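Local coordinates for protein UDP-glucose 4-epimerase (PDB 4WOK) that probably catalyses the NAD-dependent interconversion of UDP-glucose and UDP-galactose, holding its dinucleotide cofactor on a Rossmann-type domain, at residues Thr154-Ile157 with Ala158-Leu162. The protein carries 2 engineered substitutions. Residues are numbered along the deposited sequence; the frame is centred on the assembly and turned at random.
With NAD (nicotinamide-adenine-dinucleotide), chain B.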
loop_
_atom_site.group_PDB
_atom_site.type_symbol
_atom_site.label_atom_id
_atom_site.label_comp_id
_atom_site.label_asym_id
_atom_site.label_seq_id
_atom_site.Cartn_x
_atom_site.Cartn_y
_atom_site.Cartn_z
ATOM N N THR A 154 -12.935 6.643 -2.597
ATOM C CA THR A 154 -12.490 7.450 -1.470
ATOM C C THR A 154 -10.999 7.787 -1.569
ATOM O O THR A 154 -10.578 8.847 -1.112
ATOM C CB THR A 154 -12.785 6.756 -0.117
ATOM O OG1 THR A 154 -12.113 5.495 -0.055
ATOM C CG2 THR A 154 -14.283 6.554 0.065
ATOM N N LYS A 155 -10.202 6.906 -2.175
ATOM C CA LYS A 155 -8.782 7.234 -2.420
ATOM C C LYS A 155 -8.650 8.389 -3.422
ATOM O O LYS A 155 -7.796 9.255 -3.279
ATOM C CB LYS A 155 -8.018 6.000 -2.941
ATOM C CG LYS A 155 -7.820 4.910 -1.890
ATOM C CD LYS A 155 -6.919 5.436 -0.767
ATOM C CE LYS A 155 -6.602 4.371 0.285
ATOM N NZ LYS A 155 -5.584 4.926 1.264
ATOM N N LEU A 156 -9.493 8.384 -4.449
ATOM C CA LEU A 156 -9.511 9.467 -5.428
ATOM C C LEU A 156 -9.916 10.799 -4.787
ATOM O O LEU A 156 -9.335 11.847 -5.080
ATOM C CB LEU A 156 -10.472 9.124 -6.568
ATOM C CG LEU A 156 -10.584 10.151 -7.698
ATOM C CD1 LEU A 156 -9.213 10.382 -8.317
ATOM C CD2 LEU A 156 -11.576 9.672 -8.756
ATOM N N ILE A 157 -10.922 10.752 -3.921
ATOM C CA ILE A 157 -11.375 11.956 -3.216
ATOM C C ILE A 157 -10.233 12.529 -2.385
ATOM O O ILE A 157 -10.000 13.734 -2.398
ATOM C CB ILE A 157 -12.590 11.663 -2.308
ATOM C CG1 ILE A 157 -13.819 11.318 -3.151
ATOM C CG2 ILE A 157 -12.864 12.849 -1.365
ATOM C CD1 ILE A 157 -14.956 10.704 -2.335
ATOM N N ALA A 158 -9.497 11.667 -1.688
ATOM C CA ALA A 158 -8.337 12.141 -0.933
ATOM C C ALA A 158 -7.283 12.785 -1.841
ATOM O O ALA A 158 -6.676 13.784 -1.473
ATOM C CB ALA A 158 -7.715 11.010 -0.138
ATOM N N GLU A 159 -7.064 12.223 -3.027
ATOM C CA GLU A 159 -6.109 12.840 -3.951
ATOM C C GLU A 159 -6.546 14.267 -4.317
ATOM O O GLU A 159 -5.745 15.198 -4.289
ATOM C CB GLU A 159 -5.940 11.998 -5.221
ATOM C CG GLU A 159 -5.275 10.640 -4.987
ATOM C CD GLU A 159 -4.810 9.979 -6.276
ATOM O OE1 GLU A 159 -5.152 10.487 -7.365
ATOM O OE2 GLU A 159 -4.101 8.951 -6.202
ATOM N N HIS A 160 -7.820 14.436 -4.653
ATOM C CA HIS A 160 -8.322 15.761 -5.018
ATOM C C HIS A 160 -8.345 16.704 -3.821
ATOM O O HIS A 160 -8.149 17.905 -3.980
ATOM C CB HIS A 160 -9.715 15.660 -5.632
ATOM C CG HIS A 160 -9.712 15.067 -7.004
ATOM N ND1 HIS A 160 -10.707 14.234 -7.460
ATOM C CD2 HIS A 160 -8.822 15.183 -8.016
ATOM C CE1 HIS A 160 -10.434 13.865 -8.699
ATOM N NE2 HIS A 160 -9.293 14.422 -9.057
ATOM N N MET A 161 -8.589 16.161 -2.633
ATOM C CA MET A 161 -8.545 16.972 -1.420
ATOM C C MET A 161 -7.134 17.510 -1.208
ATOM O O MET A 161 -6.944 18.688 -0.878
ATOM C CB MET A 161 -8.985 16.156 -0.206
ATOM C CG MET A 161 -9.303 17.002 1.032
ATOM S SD MET A 161 -9.480 15.970 2.507
ATOM C CE MET A 161 -11.011 15.088 2.135
ATOM N N LEU A 162 -6.144 16.640 -1.393
ATOM C CA LEU A 162 -4.741 17.083 -1.379
ATOM C C LEU A 162 -4.495 18.258 -2.326
ATOM O O LEU A 162 -3.871 19.254 -1.942
ATOM C CB LEU A 162 -3.806 15.924 -1.755
ATOM C CG LEU A 162 -3.573 14.882 -0.667
ATOM C CD1 LEU A 162 -2.963 13.639 -1.279
ATOM C CD2 LEU A 162 -2.657 15.430 0.413
HETATM P PA NAD B . -2.733 -2.105 7.305
HETATM O O1A NAD B . -4.185 -2.149 7.744
HETATM O O2A NAD B . -1.700 -3.112 7.715
HETATM O O5B NAD B . -2.136 -0.621 7.971
HETATM C C5B NAD B . -3.185 0.297 8.192
HETATM C C4B NAD B . -2.775 1.042 9.489
HETATM O O4B NAD B . -3.596 2.202 9.678
HETATM C C3B NAD B . -3.083 0.034 10.602
HETATM O O3B NAD B . -1.970 0.001 11.460
HETATM C C2B NAD B . -4.328 0.656 11.282
HETATM O O2B NAD B . -4.348 0.368 12.625
HETATM C C1B NAD B . -4.067 2.187 11.040
HETATM N N9A NAD B . -5.319 2.965 10.990
HETATM C C8A NAD B . -6.488 2.720 10.236
HETATM N N7A NAD B . -7.421 3.661 10.414
HETATM C C5A NAD B . -6.836 4.551 11.325
HETATM C C6A NAD B . -7.316 5.739 11.918
HETATM N N6A NAD B . -8.578 6.202 11.628
HETATM N N1A NAD B . -6.526 6.426 12.776
HETATM C C2A NAD B . -5.279 5.920 13.042
HETATM N N3A NAD B . -4.692 4.787 12.556
HETATM C C4A NAD B . -5.523 4.136 11.685
HETATM O O3 NAD B . -2.961 -1.830 5.737
HETATM P PN NAD B . -1.639 -1.700 4.816
HETATM O O1N NAD B . -0.306 -1.461 5.468
HETATM O O2N NAD B . -1.900 -2.647 3.698
HETATM O O5D NAD B . -1.870 -0.323 3.799
HETATM C C5D NAD B . -1.941 0.827 4.485
HETATM C C4D NAD B . -2.018 1.927 3.427
HETATM O O4D NAD B . -1.569 1.375 2.123
HETATM C C3D NAD B . -3.492 2.333 3.219
HETATM O O3D NAD B . -3.465 3.681 2.874
HETATM C C2D NAD B . -3.874 1.468 2.014
HETATM O O2D NAD B . -4.878 1.983 1.233
HETATM C C1D NAD B . -2.571 1.664 1.204
HETATM N N1N NAD B . -2.537 0.607 0.073
HETATM C C2N NAD B . -2.278 -0.712 0.436
HETATM C C3N NAD B . -2.243 -1.695 -0.587
HETATM C C7N NAD B . -1.967 -3.126 -0.208
HETATM O O7N NAD B . -1.896 -3.998 -1.079
HETATM N N7N NAD B . -1.794 -3.434 1.127
HETATM C C4N NAD B . -2.479 -1.316 -1.911
HETATM C C5N NAD B . -2.739 0.015 -2.238
HETATM C C6N NAD B . -2.771 0.985 -1.226
#
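With Leu156 CG anti to the backbone N (chi1 -179°) and His160 CG turned beside its own N (chi1 -72°), the two side chains meet one turn apart on helix 150-169, which packs on the parallel Rossmann sheet and carries the Tyr151-x-x-x-Lys155 pair, consistent with the short-chain dehydrogenase/reductase superfamily. The leucine branch crosses the imidazole at a slant: CD1 of Leu156 lies 3.7 Å from CE1 of His160, while Leu156 CG sits 3.8 Å from that same carbon. The i-to-i+4 backbone bonds of the helix set this one-turn spacing, His160 N donating to Leu156 O at 3.0 Å. Met161 N bonds to Ile157 O at 2.8 Å, and the side chains of Ile157 and Met161 lean on helix 96-116. Glu159 packs its CG 3.3 Å from Lys155 O; its OE1 takes a salt bridge from Arg177 and a hydrogen bond from Gln145, while OE2 bonds to Ser126. Lys155, bent at chi2 (-65°), runs from the helix into the cofactor pocket, where its ammonium also bonds to Ser125 O and Tyr151 OH bonds to NAD. There NZ of Lys155 grips both hydroxyls of the nicotinamide ribose, NAD O3D at 2.9 Å and, more weakly, NAD O2D at 3.0 Å.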